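Local coordinates for protein TRAP dicarboxylate transporter, DctP subunit (Ochrobactrum anthropi, PDB 4P47) that probably serves as the periplasmic solute-binding subunit of a TRAP transporter, capturing a small solute, perhaps a dicarboxylate, for uptake, at residues A52-V55 with K56-S59; K247-D250 with R251-D254. All blocks are in the same frame, centred on the assembly; numbering follows the deposited sequence.

Interaction 1. Residues A52-V55 with K56-S59; sequences AELV and KEKS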
ATOM      1  N   ALA A  52      -4.030  14.729  13.240  1.00  7.69           N
ATOM      2  CA  ALA A  52      -4.592  15.097  14.547  1.00  8.18           C
ATOM      3  C   ALA A  52      -4.327  16.569  14.868  1.00  6.95           C
ATOM      4  O   ALA A  52      -5.197  17.268  15.376  1.00  8.16           O
ATOM      5  CB  ALA A  52      -4.010  14.200  15.640  1.00  9.40           C
ATOM      6  N   GLU A  53      -3.125  17.035  14.579  1.00  7.30           N
ATOM      7  CA  GLU A  53      -2.766  18.413  14.885  1.00  8.18           C
ATOM      8  C   GLU A  53      -3.537  19.397  14.028  1.00  7.83           C
ATOM      9  O   GLU A  53      -3.993  20.439  14.508  1.00  8.20           O
ATOM     10  CB  GLU A  53      -1.269  18.618  14.709  1.00  9.30           C
ATOM     11  CG  GLU A  53      -0.809  20.054  14.919  1.00 10.36           C
ATOM     12  CD  GLU A  53      -1.128  20.636  16.314  1.00 14.81           C
ATOM     13  OE1 GLU A  53      -1.234  19.870  17.304  1.00 15.56           O
ATOM     14  OE2 GLU A  53      -1.267  21.885  16.437  1.00 13.89           O
ATOM     15  N   LEU A  54      -3.702  19.065  12.754  1.00  7.37           N
ATOM     16  CA  LEU A  54      -4.475  19.917  11.857  1.00  7.72           C
ATOM     17  C   LEU A  54      -5.932  19.986  12.278  1.00  6.60           C
ATOM     18  O   LEU A  54      -6.554  21.039  12.238  1.00  7.80           O
ATOM     19  CB  LEU A  54      -4.354  19.417  10.415  1.00  8.56           C
ATOM     20  CG  LEU A  54      -2.958  19.564   9.814  1.00  8.40           C
ATOM     21  CD1 LEU A  54      -2.939  18.893   8.435  1.00  8.20           C
ATOM     22  CD2 LEU A  54      -2.562  21.025   9.730  1.00 11.97           C
ATOM     23  N   VAL A  55      -6.508  18.874  12.688  1.00  7.03           N
ATOM     24  CA  VAL A  55      -7.874  18.893  13.145  1.00  7.02           C
ATOM     25  C   VAL A  55      -8.030  19.739  14.426  1.00  7.73           C
ATOM     26  O   VAL A  55      -8.998  20.489  14.585  1.00  7.83           O
ATOM     27  CB  VAL A  55      -8.384  17.447  13.366  1.00  7.20           C
ATOM     28  CG1 VAL A  55      -9.722  17.438  14.063  1.00  9.31           C
ATOM     29  CG2 VAL A  55      -8.493  16.719  12.019  1.00  7.64           C
ATOM     30  N   LYS A  56      -7.080  19.604  15.344  1.00  8.41           N
ATOM     31  CA  LYS A  56      -7.075  20.359  16.583  1.00  7.67           C
ATOM     32  C   LYS A  56      -7.030  21.858  16.280  1.00  7.48           C
ATOM     33  O   LYS A  56      -7.775  22.636  16.869  1.00  8.99           O
ATOM     34  CB  LYS A  56      -5.870  19.914  17.405  1.00  8.60           C
ATOM     35  CG  LYS A  56      -5.668  20.650  18.726  1.00 11.91           C
ATOM     36  CD  LYS A  56      -4.627  19.880  19.556  1.00 17.64           C
ATOM     37  CE  LYS A  56      -4.481  20.401  20.971  1.00 22.45           C
ATOM     38  NZ  LYS A  56      -3.838  21.716  20.962  1.00 16.34           N
ATOM     39  N   GLU A  57      -6.181  22.252  15.341  1.00  7.58           N
ATOM     40  CA  GLU A  57      -6.020  23.658  14.988  1.00  8.51           C
ATOM     41  C   GLU A  57      -7.272  24.187  14.311  1.00  8.48           C
ATOM     42  O   GLU A  57      -7.848  25.196  14.731  1.00  9.94           O
ATOM     43  CB  GLU A  57      -4.794  23.848  14.091  1.00 10.13           C
ATOM     44  CG  GLU A  57      -3.473  23.640  14.819  1.00  9.79           C
ATOM     45  CD  GLU A  57      -2.276  23.541  13.881  1.00 17.19           C
ATOM     46  OE1 GLU A  57      -2.443  23.700  12.646  1.00 16.97           O
ATOM     47  OE2 GLU A  57      -1.160  23.265  14.371  1.00 14.08           O
ATOM     48  N   LYS A  58      -7.735  23.474  13.292  1.00  8.02           N
ATOM     49  CA  LYS A  58      -8.832  23.968  12.470  1.00  9.30           C
ATOM     50  C   LYS A  58     -10.124  24.029  13.235  1.00  9.05           C
ATOM     51  O   LYS A  58     -10.984  24.852  12.927  1.00 10.84           O
ATOM     52  CB  LYS A  58      -9.019  23.048  11.262  1.00  8.92           C
ATOM     53  CG  LYS A  58      -7.931  23.156  10.232  1.00  8.18           C
ATOM     54  CD  LYS A  58      -8.097  22.026   9.191  1.00 11.14           C
ATOM     55  CE  LYS A  58      -7.044  22.070   8.102  1.00  9.13           C
ATOM     56  NZ  LYS A  58      -7.274  23.118   7.092  1.00 11.64           N
ATOM     57  N   SER A  59     -10.275  23.168  14.236  1.00  9.14           N
ATOM     58  CA  SER A  59     -11.486  23.122  15.046  1.00  9.70           C
ATOM     59  C   SER A  59     -11.385  23.954  16.324  1.00  8.43           C
ATOM     60  O   SER A  59     -12.303  23.951  17.138  1.00 10.66           O
ATOM     61  CB  SER A  59     -11.842  21.676  15.453  1.00 10.19           C
ATOM     62  OG  SER A  59     -10.922  21.129  16.378  1.00  9.40           O
TER
HETATM   63  O   HOH W   1      -3.461  22.866  18.469  1.00 19.73           O

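Interaction 2. Residues K247-D250 with R251-D254; sequences KFWD and RLND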
ATOM      1  N   LYS A 247     -21.543   5.727  10.299  1.00 10.63           N
ATOM      2  CA  LYS A 247     -22.428   5.991  11.439  1.00 12.47           C
ATOM      3  C   LYS A 247     -22.017   7.302  12.131  1.00 12.48           C
ATOM      4  O   LYS A 247     -22.845   8.146  12.457  1.00 14.81           O
ATOM      5  CB  LYS A 247     -22.372   4.815  12.408  1.00 16.02           C
ATOM      6  CG  LYS A 247     -23.384   4.844  13.527  1.00 34.72           C
ATOM      7  CD  LYS A 247     -23.558   3.444  14.116  1.00 39.73           C
ATOM      8  CE  LYS A 247     -24.517   3.437  15.299  1.00 42.57           C
ATOM      9  NZ  LYS A 247     -25.732   4.253  15.036  1.00 48.24           N
ATOM     10  N   PHE A 248     -20.715   7.473  12.355  1.00 11.50           N
ATOM     11  CA  PHE A 248     -20.183   8.709  12.937  1.00 10.14           C
ATOM     12  C   PHE A 248     -20.284   9.941  12.015  1.00 10.48           C
ATOM     13  O   PHE A 248     -20.730  11.013  12.427  1.00 11.87           O
ATOM     14  CB  PHE A 248     -18.715   8.482  13.347  1.00 11.53           C
ATOM     15  CG  PHE A 248     -18.061   9.675  13.990  1.00 11.90           C
ATOM     16  CD1 PHE A 248     -18.380  10.024  15.293  1.00 15.87           C
ATOM     17  CD2 PHE A 248     -17.097  10.416  13.324  1.00 15.47           C
ATOM     18  CE1 PHE A 248     -17.768  11.105  15.911  1.00 13.94           C
ATOM     19  CE2 PHE A 248     -16.495  11.511  13.941  1.00 13.99           C
ATOM     20  CZ  PHE A 248     -16.841  11.852  15.230  1.00 13.75           C
ATOM     21  N   TRP A 249     -19.863   9.776  10.766  1.00  9.88           N
ATOM     22  CA  TRP A 249     -19.932  10.817   9.744  1.00  9.66           C
ATOM     23  C   TRP A 249     -21.332  11.394   9.605  1.00 11.58           C
ATOM     24  O   TRP A 249     -21.478  12.598   9.507  1.00 12.24           O
ATOM     25  CB  TRP A 249     -19.505  10.201   8.412  1.00 11.03           C
ATOM     26  CG  TRP A 249     -19.290  11.121   7.268  1.00  9.27           C
ATOM     27  CD1 TRP A 249     -20.081  11.238   6.155  1.00 10.93           C
ATOM     28  CD2 TRP A 249     -18.200  12.026   7.083  1.00  9.04           C
ATOM     29  NE1 TRP A 249     -19.539  12.155   5.294  1.00 13.23           N
ATOM     30  CE2 TRP A 249     -18.383  12.650   5.838  1.00 10.99           C
ATOM     31  CE3 TRP A 249     -17.067  12.352   7.838  1.00 10.25           C
ATOM     32  CZ2 TRP A 249     -17.500  13.590   5.338  1.00 15.05           C
ATOM     33  CZ3 TRP A 249     -16.191  13.292   7.327  1.00 10.68           C
ATOM     34  CH2 TRP A 249     -16.408  13.887   6.093  1.00 15.06           C
ATOM     35  N   ASP A 250     -22.347  10.533   9.628  1.00 12.27           N
ATOM     36  CA  ASP A 250     -23.730  10.976   9.425  1.00 11.35           C
ATOM     37  C   ASP A 250     -24.212  11.886  10.537  1.00 16.19           C
ATOM     38  O   ASP A 250     -25.161  12.646  10.346  1.00 14.66           O
ATOM     39  CB  ASP A 250     -24.663   9.776   9.258  1.00 13.93           C
ATOM     40  CG  ASP A 250     -24.566   9.150   7.880  1.00 15.15           C
ATOM     41  OD1 ASP A 250     -24.063   9.814   6.952  1.00 17.40           O
ATOM     42  OD2 ASP A 250     -25.028   8.009   7.721  1.00 14.75           O
ATOM     43  N   ARG A 251     -23.552  11.832  11.687  1.00 14.30           N
ATOM     44  CA  ARG A 251     -23.908  12.698  12.807  1.00 14.06           C
ATOM     45  C   ARG A 251     -23.199  14.044  12.759  1.00 13.36           C
ATOM     46  O   ARG A 251     -23.482  14.919  13.559  1.00 17.90           O
ATOM     47  CB  ARG A 251     -23.579  12.031  14.136  1.00 20.97           C
ATOM     48  CG  ARG A 251     -24.451  10.866  14.502  1.00 33.12           C
ATOM     49  CD  ARG A 251     -23.832  10.132  15.685  1.00 45.31           C
ATOM     50  NE  ARG A 251     -24.814   9.406  16.486  1.00 54.84           N
ATOM     51  CZ  ARG A 251     -25.489   8.339  16.068  1.00 54.96           C
ATOM     52  NH1 ARG A 251     -25.308   7.866  14.841  1.00 56.31           N
ATOM     53  NH2 ARG A 251     -26.356   7.748  16.879  1.00 55.58           N
ATOM     54  N   LEU A 252     -22.252  14.212  11.849  1.00 12.64           N
ATOM     55  CA  LEU A 252     -21.503  15.459  11.783  1.00 12.33           C
ATOM     56  C   LEU A 252     -22.159  16.499  10.894  1.00 16.50           C
ATOM     57  O   LEU A 252     -22.908  16.149   9.982  1.00 16.14           O
ATOM     58  CB  LEU A 252     -20.091  15.183  11.248  1.00 12.00           C
ATOM     59  CG  LEU A 252     -19.203  14.226  12.053  1.00 12.14           C
ATOM     60  CD1 LEU A 252     -17.867  14.063  11.310  1.00 12.15           C
ATOM     61  CD2 LEU A 252     -18.982  14.698  13.491  1.00 16.29           C
ATOM     62  N   ASN A 253     -21.859  17.768  11.151  1.00 15.11           N
ATOM     63  CA  ASN A 253     -22.296  18.842  10.267  1.00 13.91           C
ATOM     64  C   ASN A 253     -21.240  19.172   9.205  1.00 15.29           C
ATOM     65  O   ASN A 253     -20.139  18.625   9.218  1.00 13.30           O
ATOM     66  CB  ASN A 253     -22.738  20.086  11.061  1.00 18.55           C
ATOM     67  CG  ASN A 253     -21.608  20.732  11.865  1.00 18.22           C
ATOM     68  OD1 ASN A 253     -20.477  20.879  11.387  1.00 17.27           O
ATOM     69  ND2 ASN A 253     -21.924  21.139  13.102  1.00 20.00           N
ATOM     70  N   ASP A 254     -21.572  20.041   8.261  1.00 15.90           N
ATOM     71  CA  ASP A 254     -20.684  20.291   7.139  1.00 15.98           C
ATOM     72  C   ASP A 254     -19.369  20.938   7.554  1.00 14.18           C
ATOM     73  O   ASP A 254     -18.335  20.687   6.935  1.00 14.02           O
ATOM     74  CB  ASP A 254     -21.387  21.147   6.091  1.00 16.16           C
ATOM     75  CG  ASP A 254     -22.432  20.368   5.333  1.00 20.12           C
ATOM     76  OD1 ASP A 254     -22.400  19.118   5.384  1.00 20.04           O
ATOM     77  OD2 ASP A 254     -23.286  21.001   4.670  1.00 22.77           O
TER
HETATM   78  O   HOH W   2     -25.514  15.341  10.792  1.00 26.21           O

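Interaction 1. Residues A52-V55 with K56-S59
Val-55 O takes two bonds from Ser-59 where helix 43-58 runs out: Ser-59 N reaches it at 3.0 Å and Ser-59 OG at 2.7 Å, from opposite faces of the carbonyl plane. With chi1 at 69°, OG sits between its own backbone N and carbonyl carbon, where it can donate to Val-55 O and also accept from Ile-63 N, at the start of the next strand. The i to i+4 ladder leads up to it, with Lys-58 N to Leu-54 O at 2.9 Å and Glu-57 N to Glu-53 O at 3.0 Å. On the outer face two carboxylates meet, their planes 73° apart, with Glu-53 OE2 just 2.5 Å from Glu-57 OE2. A water links Glu-53 to Lys-56, donating to Glu-53 OE2 at 3.1 Å and accepting from Lys-56 NZ at 2.8 Å. Lys-58 NZ instead turns to Gln-262 on helix 254-288, the helix that Leu-54 packs against. A leucine in place of Glu-53 would probably leave the bridging water without its acceptor and Glu-57 without its close oxygen partner. With acid oxygens this near, one of the two groups probably holds a proton, which would ease the repulsion expected between two carboxylates.

Interaction 2. Residues K247-D250 with R251-D254
Leu-252 N donates to Trp-249 O at 2.9 Å, and Arg-251 N to Phe-248 O at 3.0 Å, two i to i+3 bonds that tighten the chain as it comes off helix 246-249. In both, the donor stands 58° out of the carbonyl plane, well off the lone pairs. A water clasps the outside of the bend by donating to Asp-250 O and to Leu-252 O, each at 2.8 Å. Further out, Arg-251 runs extended from CG to NE beside Lys-247, pointing the same way. Its NH1 makes a weak bond to Lys-247 O at 3.4 Å, the oxygen lying at the edge of the guanidinium, although Lys-247 NZ is close by and of like charge. Asp-250 turns its carboxylate back to Lys-246 in a salt bridge. On the inner side Leu-252 is the buried side chain that meets both rings. With CG beside its backbone N (chi1 -60°), CD1 approaches each ring obliquely, 3.9 Å from Phe-248 CE2 and 4.0 Å from Trp-249 CE3, while CD2 lies near Phe-248 CZ. Phe-248 continues onto strand 30-35, and Trp-249 onto strand 141-156, with Lys-257 making a cation-pi contact to its ring. Trp-249 to Leu-252 form a type I beta turn joining two helices, and Asn-253 follows as N-cap of helix 254-288, its N bonded in return to Glu-256 OE1: a capping box.

Both interactions are local, each marking the place where a helix stops, and their centres lie about 17 Å apart on the same side of the chain's centre without touching. Interaction 1 is partly buried and closes the helix of a beta-alpha-beta unit, strand 30-35, helix 43-58, strand 63-68; interaction 2 is a surface contact running from helix 246-249 through the turn to the start of helix 254-288. Side chains from both contacts pack on helix 254-288. Strand 30-35, which opens that unit, is also touched by interaction 2. Residues 52-59 end in regular i to i+4 bonds with a close acid pair outside, whereas 247-254 uses i to i+3 bonds, with aromatic-leucine packing inside and two like-charged basic side chains outside.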